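Local coordinates for vacuolar protein sorting-associated protein 29 (Entamoeba histolytica, PDB 5XCJ) that probably serves in retromer-dependent protein transport as the Vps29 subunit, built on a metallophosphatase fold that binds zinc, at residues A[23-26]-A[27-30]; A[38-42]-A[43-47]. The protein carries 1 engineered substitution. One frame throughout, in Å; residues are numbered along the deposited sequence.

Interaction 1: A[23-26]-A[27-30]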
ATOM      1  N   LEU A  23     -11.918   8.262   3.281  1.00 12.91           N
ATOM      2  CA  LEU A  23     -11.434   9.638   3.290  1.00 12.78           C
ATOM      3  C   LEU A  23     -11.713  10.332   4.616  1.00 13.22           C
ATOM      4  O   LEU A  23     -10.857  11.008   5.156  1.00 14.34           O
ATOM      5  CB  LEU A  23     -12.046  10.425   2.137  1.00 11.99           C
ATOM      6  CG  LEU A  23     -11.515  10.023   0.762  1.00 13.12           C
ATOM      7  CD1 LEU A  23     -12.231  10.765  -0.354  1.00 14.26           C
ATOM      8  CD2 LEU A  23     -10.017  10.248   0.687  1.00 11.27           C
ATOM      9  N   ASP A  24     -12.906  10.140   5.157  1.00 12.45           N
ATOM     10  CA  ASP A  24     -13.241  10.760   6.434  1.00 13.04           C
ATOM     11  C   ASP A  24     -12.329  10.237   7.543  1.00 13.02           C
ATOM     12  O   ASP A  24     -11.879  10.994   8.395  1.00 14.22           O
ATOM     13  CB  ASP A  24     -14.699  10.487   6.805  1.00 12.33           C
ATOM     14  CG  ASP A  24     -15.671  11.180   5.885  1.00 14.07           C
ATOM     15  OD1 ASP A  24     -15.236  12.026   5.092  1.00 19.97           O
ATOM     16  OD2 ASP A  24     -16.872  10.873   5.954  1.00 16.04           O
ATOM     17  N   ARG A  25     -12.086   8.932   7.535  1.00 12.95           N
ATOM     18  CA  ARG A  25     -11.208   8.310   8.516  1.00 10.34           C
ATOM     19  C   ARG A  25      -9.750   8.756   8.405  1.00 11.73           C
ATOM     20  O   ARG A  25      -9.099   9.033   9.401  1.00 14.34           O
ATOM     21  CB  ARG A  25     -11.282   6.789   8.389  1.00 11.64           C
ATOM     22  CG  ARG A  25     -10.144   6.058   9.072  1.00 10.04           C
ATOM     23  CD  ARG A  25     -10.305   6.116  10.576  1.00 11.25           C
ATOM     24  NE  ARG A  25      -9.103   5.703  11.287  1.00  8.86           N
ATOM     25  CZ  ARG A  25      -8.019   6.452  11.429  1.00 10.96           C
ATOM     26  NH1 ARG A  25      -7.965   7.664  10.900  1.00 12.14           N
ATOM     27  NH2 ARG A  25      -6.981   5.986  12.100  1.00 17.26           N
ATOM     28  N   LEU A  26      -9.243   8.759   7.181  1.00 12.06           N
ATOM     29  CA  LEU A  26      -7.876   9.165   6.878  1.00 12.44           C
ATOM     30  C   LEU A  26      -7.581  10.642   7.158  1.00 14.04           C
ATOM     31  O   LEU A  26      -6.497  10.996   7.587  1.00 16.89           O
ATOM     32  CB  LEU A  26      -7.519   8.794   5.441  1.00 12.96           C
ATOM     33  CG  LEU A  26      -7.472   7.302   5.108  1.00  9.57           C
ATOM     34  CD1 LEU A  26      -7.251   7.037   3.629  1.00 12.46           C
ATOM     35  CD2 LEU A  26      -6.462   6.564   5.959  1.00  9.62           C
ATOM     36  N   ASN A  27      -8.575  11.484   6.924  1.00 14.52           N
ATOM     37  CA  ASN A  27      -8.462  12.933   7.110  1.00 16.53           C
ATOM     38  C   ASN A  27      -8.190  13.404   8.542  1.00 17.13           C
ATOM     39  O   ASN A  27      -7.608  14.462   8.735  1.00 20.63           O
ATOM     40  CB  ASN A  27      -9.657  13.666   6.491  1.00 17.12           C
ATOM     41  CG  ASN A  27      -9.436  14.004   5.029  1.00 22.54           C
ATOM     42  OD1 ASN A  27      -8.350  14.414   4.639  1.00 23.04           O
ATOM     43  ND2 ASN A  27     -10.470  13.830   4.213  1.00 17.95           N
ATOM     44  N   THR A  28      -8.654  12.662   9.541  1.00 17.06           N
ATOM     45  CA  THR A  28      -8.432  13.066  10.930  1.00 18.66           C
ATOM     46  C   THR A  28      -7.252  12.406  11.644  1.00 23.20           C
ATOM     47  O   THR A  28      -6.888  12.805  12.741  1.00 27.83           O
ATOM     48  CB  THR A  28      -9.694  12.839  11.785  1.00 18.87           C
ATOM     49  OG1 THR A  28     -10.098  11.472  11.678  1.00 18.52           O
ATOM     50  CG2 THR A  28     -10.824  13.735  11.317  1.00 19.59           C
ATOM     51  N   GLY A  29      -6.723  11.342  11.070  1.00 25.48           N
ATOM     52  CA  GLY A  29      -5.665  10.628  11.735  1.00 25.89           C
ATOM     53  C   GLY A  29      -4.394  11.414  11.842  1.00 24.93           C
ATOM     54  O   GLY A  29      -4.142  12.311  11.050  1.00 31.24           O
ATOM     55  N   ARG A  30      -3.599  11.119  12.862  1.00 25.06           N
ATOM     56  CA  ARG A  30      -2.305  11.758  13.014  1.00 22.24           C
ATOM     57  C   ARG A  30      -1.327  10.895  12.231  1.00 22.97           C
ATOM     58  O   ARG A  30      -0.419  10.302  12.802  1.00 24.56           O
ATOM     59  CB  ARG A  30      -1.891  11.814  14.483  1.00 26.07           C
ATOM     60  CG  ARG A  30      -0.820  12.849  14.777  1.00 30.84           C
ATOM     61  CD  ARG A  30      -1.414  14.243  14.811  1.00 39.19           C
ATOM     62  NE  ARG A  30      -0.441  15.287  14.503  1.00 42.34           N
ATOM     63  CZ  ARG A  30      -0.422  15.983  13.370  1.00 42.45           C
ATOM     64  NH1 ARG A  30      -1.323  15.759  12.419  1.00 42.14           N
ATOM     65  NH2 ARG A  30       0.501  16.912  13.187  1.00 47.31           N
TER
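Asn27 N donates to Leu23 O over 2.9 Å, an i to i+4 helical bond with an N-H...O angle of 149°. The backbone then loosens. Arg25 O lies 3.7 Å from Gly29 N, too far for a regular turn, and Gly29, with psi near 153°, takes the chain out of the helix. Thr28 OG1 turns back toward the preceding turn and makes a weak bond of 3.5 Å to Arg25 O. Its chi1 of 56° sets the hydroxyl between its own N and carbonyl carbon. A threonine thus offers a polar group to a carbonyl where the helical pattern frays. Arg25 extends from the same turn with its chain bent at chi2, and this bend brings NH1 within 3.8 Å of Gly29 CA, which meets the guanidinium at its edge; glycine, having no side chain, lets the group come this near. Asn27 lays its amide beside the carbonyl of Leu23, and its side chain also touches Thr51 and Leu52 of helix 43-52. Leu23 and Leu26 suit the inner side, Leu23 packing on Ile48 and Leu26 on Leu52 and on Phe150 of strand 149-156, whereas Asp24 is exposed and bonds to Gln20. This is the C-terminal end of the helix in the beta-alpha-beta unit of strand 2-6, helix 20-28 and strand 33-36.

Interaction 2: A[38-42]-A[43-47]; sequences GNLCG and KETYD
With chi1 at -57°, Thr45 turns OG1 back to the loop while CG2 lies anti to its backbone N and faces Leu40, so one beta-branched residue meets the chain before helix 43-52 with both a polar and an apolar arm. The motif is a helix N-terminus, with Gly42 at the N-cap position, following a metal-site loop of the metallophosphatase fold. The polar arm accepts from the backbone: Cys41 N donates to Thr45 OG1 across 3.2 Å, the N-H...O angle of 138° showing a bent bond. Cys41 CB also lies 3.2 Å from Thr45 OG1, so the hydroxyl oxygen sits close against this residue. On the apolar arm, Leu40 CD2 presses on Thr45 CG2 at 3.5 Å, tighter than usual for two carbons, the two side chains running at a slant to each other. Leucine suits this buried place, where Phe9 touches both Leu40 and Thr45. Gly42 has an extended backbone with a positive phi of 162°, which glycine adopts easily and other residues rarely do; its carbonyl receives a weak bond from Thr45 N. Just upstream, Asn39 binds zinc in other crystals of this protein; here Asp64 holds the N-H groups of Asn39 and Leu40, while Phe63 N donates to Asn39 OD1. One turn apart on the outer side of the helix, Lys43 and Asp47 pair, and Lys43 NZ meets Asp47 OD2 on its syn side in a salt bridge of 3.0 Å.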
ATOM      1  N   GLY A  38       1.562   3.446  -5.953  1.00 12.45           N
ATOM      2  CA  GLY A  38       1.464   3.938  -7.320  1.00 10.17           C
ATOM      3  C   GLY A  38       0.080   3.813  -7.929  1.00 12.55           C
ATOM      4  O   GLY A  38      -0.889   3.587  -7.217  1.00 11.72           O
ATOM      5  N   ASN A  39       0.018   3.926  -9.256  1.00 12.87           N
ATOM      6  CA  ASN A  39      -1.231   3.871  -9.993  1.00 12.98           C
ATOM      7  C   ASN A  39      -2.241   4.929  -9.529  1.00 13.51           C
ATOM      8  O   ASN A  39      -3.371   4.623  -9.174  1.00 12.56           O
ATOM      9  CB  ASN A  39      -1.827   2.464  -9.989  1.00 11.93           C
ATOM     10  CG  ASN A  39      -1.207   1.574 -11.052  1.00  9.88           C
ATOM     11  OD1 ASN A  39      -0.338   2.009 -11.799  1.00 12.72           O
ATOM     12  ND2 ASN A  39      -1.648   0.331 -11.117  1.00 11.97           N
ATOM     13  N   LEU A  40      -1.784   6.174  -9.511  1.00 15.69           N
ATOM     14  CA  LEU A  40      -2.611   7.310  -9.131  1.00 15.32           C
ATOM     15  C   LEU A  40      -3.591   7.698 -10.232  1.00 17.52           C
ATOM     16  O   LEU A  40      -3.328   7.491 -11.408  1.00 21.11           O
ATOM     17  CB  LEU A  40      -1.739   8.521  -8.789  1.00 14.27           C
ATOM     18  CG  LEU A  40      -0.617   8.338  -7.774  1.00 14.59           C
ATOM     19  CD1 LEU A  40       0.175   9.626  -7.637  1.00 22.70           C
ATOM     20  CD2 LEU A  40      -1.175   7.906  -6.430  1.00 14.46           C
ATOM     21  N   CYS A  41      -4.742   8.222  -9.841  1.00 16.56           N
ATOM     22  CA  CYS A  41      -5.726   8.683 -10.804  1.00 19.45           C
ATOM     23  C   CYS A  41      -5.154   9.871 -11.578  1.00 23.18           C
ATOM     24  O   CYS A  41      -5.409  10.046 -12.764  1.00 30.21           O
ATOM     25  CB  CYS A  41      -7.034   9.060 -10.118  1.00 19.09           C
ATOM     26  SG  CYS A  41      -8.029   7.651  -9.589  1.00 23.89           S
ATOM     27  N   GLY A  42      -4.351  10.671 -10.888  1.00 20.72           N
ATOM     28  CA  GLY A  42      -3.760  11.854 -11.472  1.00 20.98           C
ATOM     29  C   GLY A  42      -3.274  12.775 -10.378  1.00 20.29           C
ATOM     30  O   GLY A  42      -2.908  12.338  -9.290  1.00 20.87           O
ATOM     31  N   LYS A  43      -3.246  14.068 -10.667  1.00 21.62           N
ATOM     32  CA  LYS A  43      -2.791  15.043  -9.686  1.00 19.11           C
ATOM     33  C   LYS A  43      -3.749  15.144  -8.502  1.00 22.45           C
ATOM     34  O   LYS A  43      -3.336  15.463  -7.396  1.00 23.63           O
ATOM     35  CB  LYS A  43      -2.593  16.408 -10.334  1.00 26.28           C
ATOM     36  CG  LYS A  43      -3.623  17.444  -9.929  1.00 26.55           C
ATOM     37  CD  LYS A  43      -3.104  18.334  -8.820  1.00 25.50           C
ATOM     38  CE  LYS A  43      -3.820  19.673  -8.810  1.00 27.63           C
ATOM     39  NZ  LYS A  43      -3.111  20.685  -7.985  1.00 26.12           N
ATOM     40  N   GLU A  44      -5.027  14.873  -8.735  1.00 22.24           N
ATOM     41  CA  GLU A  44      -5.997  14.933  -7.651  1.00 23.77           C
ATOM     42  C   GLU A  44      -5.648  13.965  -6.538  1.00 20.32           C
ATOM     43  O   GLU A  44      -5.752  14.301  -5.365  1.00 18.52           O
ATOM     44  CB  GLU A  44      -7.407  14.632  -8.170  1.00 22.84           C
ATOM     45  CG  GLU A  44      -8.325  13.974  -7.151  1.00 22.15           C
ATOM     46  CD  GLU A  44      -9.197  14.967  -6.408  1.00 31.63           C
ATOM     47  OE1 GLU A  44      -8.817  16.151  -6.325  1.00 33.38           O
ATOM     48  OE2 GLU A  44     -10.263  14.567  -5.903  1.00 31.95           O
ATOM     49  N   THR A  45      -5.226  12.763  -6.909  1.00 19.62           N
ATOM     50  CA  THR A  45      -4.864  11.771  -5.911  1.00 18.51           C
ATOM     51  C   THR A  45      -3.677  12.239  -5.074  1.00 17.23           C
ATOM     52  O   THR A  45      -3.664  12.089  -3.858  1.00 16.47           O
ATOM     53  CB  THR A  45      -4.523  10.427  -6.563  1.00 18.33           C
ATOM     54  OG1 THR A  45      -5.632   9.977  -7.341  1.00 17.20           O
ATOM     55  CG2 THR A  45      -4.198   9.401  -5.500  1.00 18.53           C
ATOM     56  N   TYR A  46      -2.673  12.790  -5.741  1.00 18.99           N
ATOM     57  CA  TYR A  46      -1.481  13.275  -5.061  1.00 22.33           C
ATOM     58  C   TYR A  46      -1.830  14.407  -4.107  1.00 18.50           C
ATOM     59  O   TYR A  46      -1.261  14.522  -3.033  1.00 20.58           O
ATOM     60  CB  TYR A  46      -0.411  13.712  -6.060  1.00 25.51           C
ATOM     61  CG  TYR A  46       0.845  14.235  -5.417  1.00 23.47           C
ATOM     62  CD1 TYR A  46       1.798  13.370  -4.905  1.00 23.05           C
ATOM     63  CD2 TYR A  46       1.080  15.596  -5.330  1.00 26.01           C
ATOM     64  CE1 TYR A  46       2.950  13.848  -4.319  1.00 27.50           C
ATOM     65  CE2 TYR A  46       2.228  16.085  -4.746  1.00 27.73           C
ATOM     66  CZ  TYR A  46       3.160  15.210  -4.243  1.00 32.32           C
ATOM     67  OH  TYR A  46       4.301  15.705  -3.666  1.00 34.72           O
ATOM     68  N   ASP A  47      -2.762  15.257  -4.512  1.00 18.58           N
ATOM     69  CA  ASP A  47      -3.174  16.360  -3.664  1.00 19.62           C
ATOM     70  C   ASP A  47      -3.799  15.818  -2.384  1.00 19.63           C
ATOM     71  O   ASP A  47      -3.524  16.308  -1.296  1.00 18.11           O
ATOM     72  CB  ASP A  47      -4.177  17.247  -4.393  1.00 22.26           C
ATOM     73  CG  ASP A  47      -3.509  18.214  -5.344  1.00 25.98           C
ATOM     74  OD1 ASP A  47      -2.432  17.889  -5.876  1.00 23.91           O
ATOM     75  OD2 ASP A  47      -4.072  19.301  -5.555  1.00 29.99           O
TER

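In the fold
Interaction 1 comes first along the chain and closes before interaction 2 opens; strand 33-36 lies between them. Their centres are about 17 Å apart and their nearest atoms about 7 Å, so they do not touch. Residues 23-30 end helix 20-28, whereas residues 38-47 run from the loop after strand 33-36 into the start of helix 43-52, and the two helices pack side by side. The adjacent parallel strands 2-6, 33-36 and 55-58 of the six-stranded mixed sheet alternate with these helices. Interaction 1 lies at the surface away from the metal site, while interaction 2 includes the loop that supplies Asn39 to it.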